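Long-range contact in cryptic loci regulator 2 (Schizosaccharomyces pombe 972h-, PDB 5IKJ), which promotes transcriptional silencing of heterochromatin by acting upstream of histone deacetylases, within the SHREC repressor complex: residues S41-N52 and L147-D157. Sequence-based numbering, arbitrary orientation.
Sequences SLKPLPHQDSKN and LPTNYQLYQRD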
# COMPACT_ATOMS: atom_id res chain seq x y z
N SER A 41 -34.90 -27.05 10.30
CA SER A 41 -34.06 -28.24 10.38
C SER A 41 -32.66 -27.95 9.88
O SER A 41 -32.44 -27.02 9.09
CB SER A 41 -34.68 -29.39 9.58
OG SER A 41 -34.84 -29.03 8.22
N LEU A 42 -31.71 -28.75 10.34
CA LEU A 42 -30.31 -28.65 9.93
C LEU A 42 -29.87 -29.97 9.33
O LEU A 42 -30.11 -31.03 9.92
CB LEU A 42 -29.42 -28.26 11.11
CG LEU A 42 -29.43 -26.79 11.55
CD1 LEU A 42 -28.60 -26.61 12.81
CD2 LEU A 42 -28.92 -25.89 10.44
N LYS A 43 -29.22 -29.90 8.18
CA LYS A 43 -28.78 -31.09 7.45
C LYS A 43 -27.26 -31.07 7.31
O LYS A 43 -26.73 -30.19 6.61
CB LYS A 43 -29.45 -31.14 6.08
CG LYS A 43 -28.90 -32.19 5.13
CD LYS A 43 -29.80 -32.34 3.92
CE LYS A 43 -29.08 -32.95 2.74
NZ LYS A 43 -30.02 -33.31 1.64
N PRO A 44 -26.53 -31.97 7.96
CA PRO A 44 -25.06 -31.94 7.85
C PRO A 44 -24.60 -32.11 6.41
O PRO A 44 -25.12 -32.94 5.67
CB PRO A 44 -24.61 -33.10 8.74
CG PRO A 44 -25.75 -33.36 9.66
CD PRO A 44 -26.98 -33.03 8.88
N LEU A 45 -23.59 -31.32 6.03
CA LEU A 45 -22.97 -31.43 4.71
C LEU A 45 -21.55 -31.96 4.87
O LEU A 45 -20.64 -31.19 5.22
CB LEU A 45 -22.96 -30.07 4.00
CG LEU A 45 -24.32 -29.47 3.63
CD1 LEU A 45 -24.13 -28.18 2.85
CD2 LEU A 45 -25.17 -30.45 2.83
N PRO A 46 -21.31 -33.25 4.65
CA PRO A 46 -19.97 -33.79 4.88
C PRO A 46 -18.98 -33.35 3.81
O PRO A 46 -19.33 -32.70 2.82
CB PRO A 46 -20.20 -35.30 4.84
CG PRO A 46 -21.34 -35.47 3.91
CD PRO A 46 -22.24 -34.28 4.17
N HIS A 47 -17.72 -33.73 4.03
CA HIS A 47 -16.65 -33.37 3.11
C HIS A 47 -17.00 -33.73 1.67
O HIS A 47 -16.69 -32.98 0.74
CB HIS A 47 -15.35 -34.05 3.53
CG HIS A 47 -14.19 -33.78 2.61
ND1 HIS A 47 -13.32 -32.74 2.81
CD2 HIS A 47 -13.78 -34.42 1.49
CE1 HIS A 47 -12.41 -32.74 1.85
NE2 HIS A 47 -12.67 -33.75 1.04
N GLN A 48 -17.64 -34.89 1.47
CA GLN A 48 -17.89 -35.39 0.12
C GLN A 48 -19.02 -34.65 -0.58
O GLN A 48 -19.06 -34.65 -1.82
CB GLN A 48 -18.22 -36.88 0.16
CG GLN A 48 -17.41 -37.69 1.16
CD GLN A 48 -18.11 -37.84 2.50
OE1 GLN A 48 -19.28 -38.23 2.56
NE2 GLN A 48 -17.41 -37.52 3.58
N ASP A 49 -19.93 -34.02 0.17
CA ASP A 49 -21.08 -33.37 -0.44
C ASP A 49 -20.63 -32.32 -1.45
O ASP A 49 -19.66 -31.59 -1.23
CB ASP A 49 -21.97 -32.74 0.63
CG ASP A 49 -23.30 -32.24 0.08
OD1 ASP A 49 -23.30 -31.25 -0.69
OD2 ASP A 49 -24.35 -32.82 0.42
N SER A 50 -21.35 -32.25 -2.57
CA SER A 50 -21.00 -31.30 -3.62
C SER A 50 -21.09 -29.87 -3.13
O SER A 50 -20.40 -28.99 -3.65
CB SER A 50 -21.90 -31.51 -4.84
OG SER A 50 -21.50 -30.68 -5.91
N LYS A 51 -21.95 -29.61 -2.15
CA LYS A 51 -22.09 -28.25 -1.62
C LYS A 51 -21.01 -27.93 -0.60
O LYS A 51 -20.56 -26.78 -0.52
CB LYS A 51 -23.48 -28.08 -1.00
CG LYS A 51 -24.59 -28.06 -2.04
CD LYS A 51 -25.94 -28.38 -1.43
CE LYS A 51 -27.05 -28.24 -2.46
NZ LYS A 51 -28.39 -28.52 -1.88
N ASN A 52 -20.59 -28.92 0.19
CA ASN A 52 -19.42 -28.73 1.05
C ASN A 52 -18.19 -28.40 0.22
O ASN A 52 -17.41 -27.51 0.57
CB ASN A 52 -19.19 -29.98 1.89
CG ASN A 52 -18.09 -29.80 2.92
OD1 ASN A 52 -16.99 -29.34 2.60
ND2 ASN A 52 -18.38 -30.15 4.16
N LEU A 147 -12.10 -28.29 5.89
CA LEU A 147 -12.52 -27.25 6.80
C LEU A 147 -11.62 -27.26 8.04
O LEU A 147 -11.07 -28.31 8.41
CB LEU A 147 -13.97 -27.45 7.22
CG LEU A 147 -15.04 -27.10 6.17
CD1 LEU A 147 -16.39 -27.63 6.62
CD2 LEU A 147 -15.10 -25.60 5.95
N PRO A 148 -11.45 -26.12 8.70
CA PRO A 148 -10.63 -26.10 9.91
C PRO A 148 -11.14 -27.11 10.93
O PRO A 148 -12.35 -27.28 11.10
CB PRO A 148 -10.76 -24.66 10.42
CG PRO A 148 -11.24 -23.87 9.25
CD PRO A 148 -12.05 -24.81 8.41
N THR A 149 -10.21 -27.79 11.59
CA THR A 149 -10.55 -28.82 12.56
C THR A 149 -11.66 -28.34 13.49
O THR A 149 -11.64 -27.20 13.98
CB THR A 149 -9.31 -29.20 13.38
OG1 THR A 149 -8.34 -29.82 12.51
CG2 THR A 149 -9.66 -30.17 14.51
N ASN A 150 -12.63 -29.22 13.72
CA ASN A 150 -13.75 -29.03 14.65
C ASN A 150 -14.83 -28.08 14.12
O ASN A 150 -15.72 -27.71 14.89
CB ASN A 150 -13.29 -28.54 16.02
CG ASN A 150 -12.65 -29.64 16.84
OD1 ASN A 150 -12.19 -30.65 16.30
ND2 ASN A 150 -12.62 -29.46 18.16
N TYR A 151 -14.78 -27.69 12.85
CA TYR A 151 -15.87 -26.94 12.24
C TYR A 151 -16.75 -27.89 11.43
O TYR A 151 -16.25 -28.80 10.76
CB TYR A 151 -15.34 -25.82 11.33
CG TYR A 151 -14.93 -24.57 12.08
CD1 TYR A 151 -13.69 -24.47 12.70
CD2 TYR A 151 -15.79 -23.48 12.18
CE1 TYR A 151 -13.32 -23.33 13.39
CE2 TYR A 151 -15.43 -22.34 12.86
CZ TYR A 151 -14.19 -22.27 13.46
OH TYR A 151 -13.82 -21.13 14.15
N GLN A 152 -18.06 -27.66 11.49
CA GLN A 152 -19.04 -28.52 10.84
C GLN A 152 -20.00 -27.67 10.02
O GLN A 152 -20.55 -26.68 10.53
CB GLN A 152 -19.82 -29.36 11.86
CG GLN A 152 -20.76 -30.38 11.24
CD GLN A 152 -20.03 -31.46 10.46
OE1 GLN A 152 -20.25 -31.62 9.26
NE2 GLN A 152 -19.17 -32.20 11.15
N LEU A 153 -20.19 -28.04 8.76
CA LEU A 153 -21.07 -27.32 7.85
C LEU A 153 -22.46 -27.94 7.85
O LEU A 153 -22.63 -29.14 8.07
CB LEU A 153 -20.49 -27.32 6.43
CG LEU A 153 -21.25 -26.55 5.36
CD1 LEU A 153 -21.18 -25.05 5.62
CD2 LEU A 153 -20.68 -26.88 3.98
N TYR A 154 -23.47 -27.11 7.58
CA TYR A 154 -24.85 -27.55 7.59
C TYR A 154 -25.64 -26.79 6.53
O TYR A 154 -25.30 -25.66 6.16
CB TYR A 154 -25.52 -27.32 8.95
CG TYR A 154 -24.92 -28.09 10.09
CD1 TYR A 154 -23.77 -27.63 10.73
CD2 TYR A 154 -25.50 -29.27 10.54
CE1 TYR A 154 -23.22 -28.33 11.78
CE2 TYR A 154 -24.95 -29.98 11.59
CZ TYR A 154 -23.81 -29.51 12.21
OH TYR A 154 -23.26 -30.21 13.26
N GLN A 155 -26.70 -27.43 6.04
CA GLN A 155 -27.73 -26.76 5.25
C GLN A 155 -28.95 -26.55 6.14
O GLN A 155 -29.42 -27.49 6.79
CB GLN A 155 -28.12 -27.59 4.03
CG GLN A 155 -29.01 -26.85 3.03
CD GLN A 155 -29.37 -27.69 1.82
OE1 GLN A 155 -28.77 -27.53 0.75
NE2 GLN A 155 -30.35 -28.57 1.98
N ARG A 156 -29.46 -25.32 6.17
CA ARG A 156 -30.64 -24.99 6.96
C ARG A 156 -31.74 -24.49 6.05
O ARG A 156 -31.51 -23.61 5.21
CB ARG A 156 -30.34 -23.94 8.03
CG ARG A 156 -31.40 -23.89 9.12
CD ARG A 156 -31.13 -22.80 10.14
NE ARG A 156 -31.61 -21.49 9.68
CZ ARG A 156 -32.58 -20.78 10.25
NH1 ARG A 156 -32.93 -19.61 9.74
NH2 ARG A 156 -33.21 -21.23 11.34
N ASP A 157 -32.94 -25.04 6.21
CA ASP A 157 -34.11 -24.56 5.49
C ASP A 157 -34.66 -23.31 6.17
O ASP A 157 -34.59 -23.15 7.39
CB ASP A 157 -35.19 -25.64 5.45
CG ASP A 157 -34.70 -26.93 4.83
OD1 ASP A 157 -33.86 -26.87 3.90
OD2 ASP A 157 -35.14 -28.01 5.27
O HOH W 1 -18.92 -30.36 7.24
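Strand 42-44 runs antiparallel to strand 152-156 along one edge of a three-stranded sheet; at the hydrogen-bonded pair of Lys43 and Gln155, Lys43 N donates to Gln155 O and Gln155 N to Lys43 O, both at 2.8 Å. Pro44, lacking an N-H, sits at the next, non-hydrogen-bonded pair, where none is needed; its CG rests 4.0 Å from CE2 of the Tyr154 ring. On that same face, Leu42 lays CD2 against CB and CG of Arg156. Strand 152-156 is the middle strand, and 168-172 the other outer one. Next along the chain, Leu45 N donates to Leu153 O (3.1 Å), from above the carbonyl plane. The branched leucines Leu45 and Leu153 meet CD1 to CD2, packing strand against helix 50-67, where Leu153 CD2 also touches Asn52 CA. With CG anti to the backbone N (chi1 -173°), Asn52 lies alongside Leu153 CD2, and its amide supplies a donor, ND2, to Leu45 O at 2.7 Å; a water bridges that oxygen to Gln152 OE1 and Leu153 N. A leucine here would probably leave Leu45 O with only the water of these two donors, and the Pro46-Asp49 turn less firmly tied to the helix. Lys51, long and extended, reaches from the helix to Gln155 OE1 with NZ, in the carbonyl plane (2.8 Å).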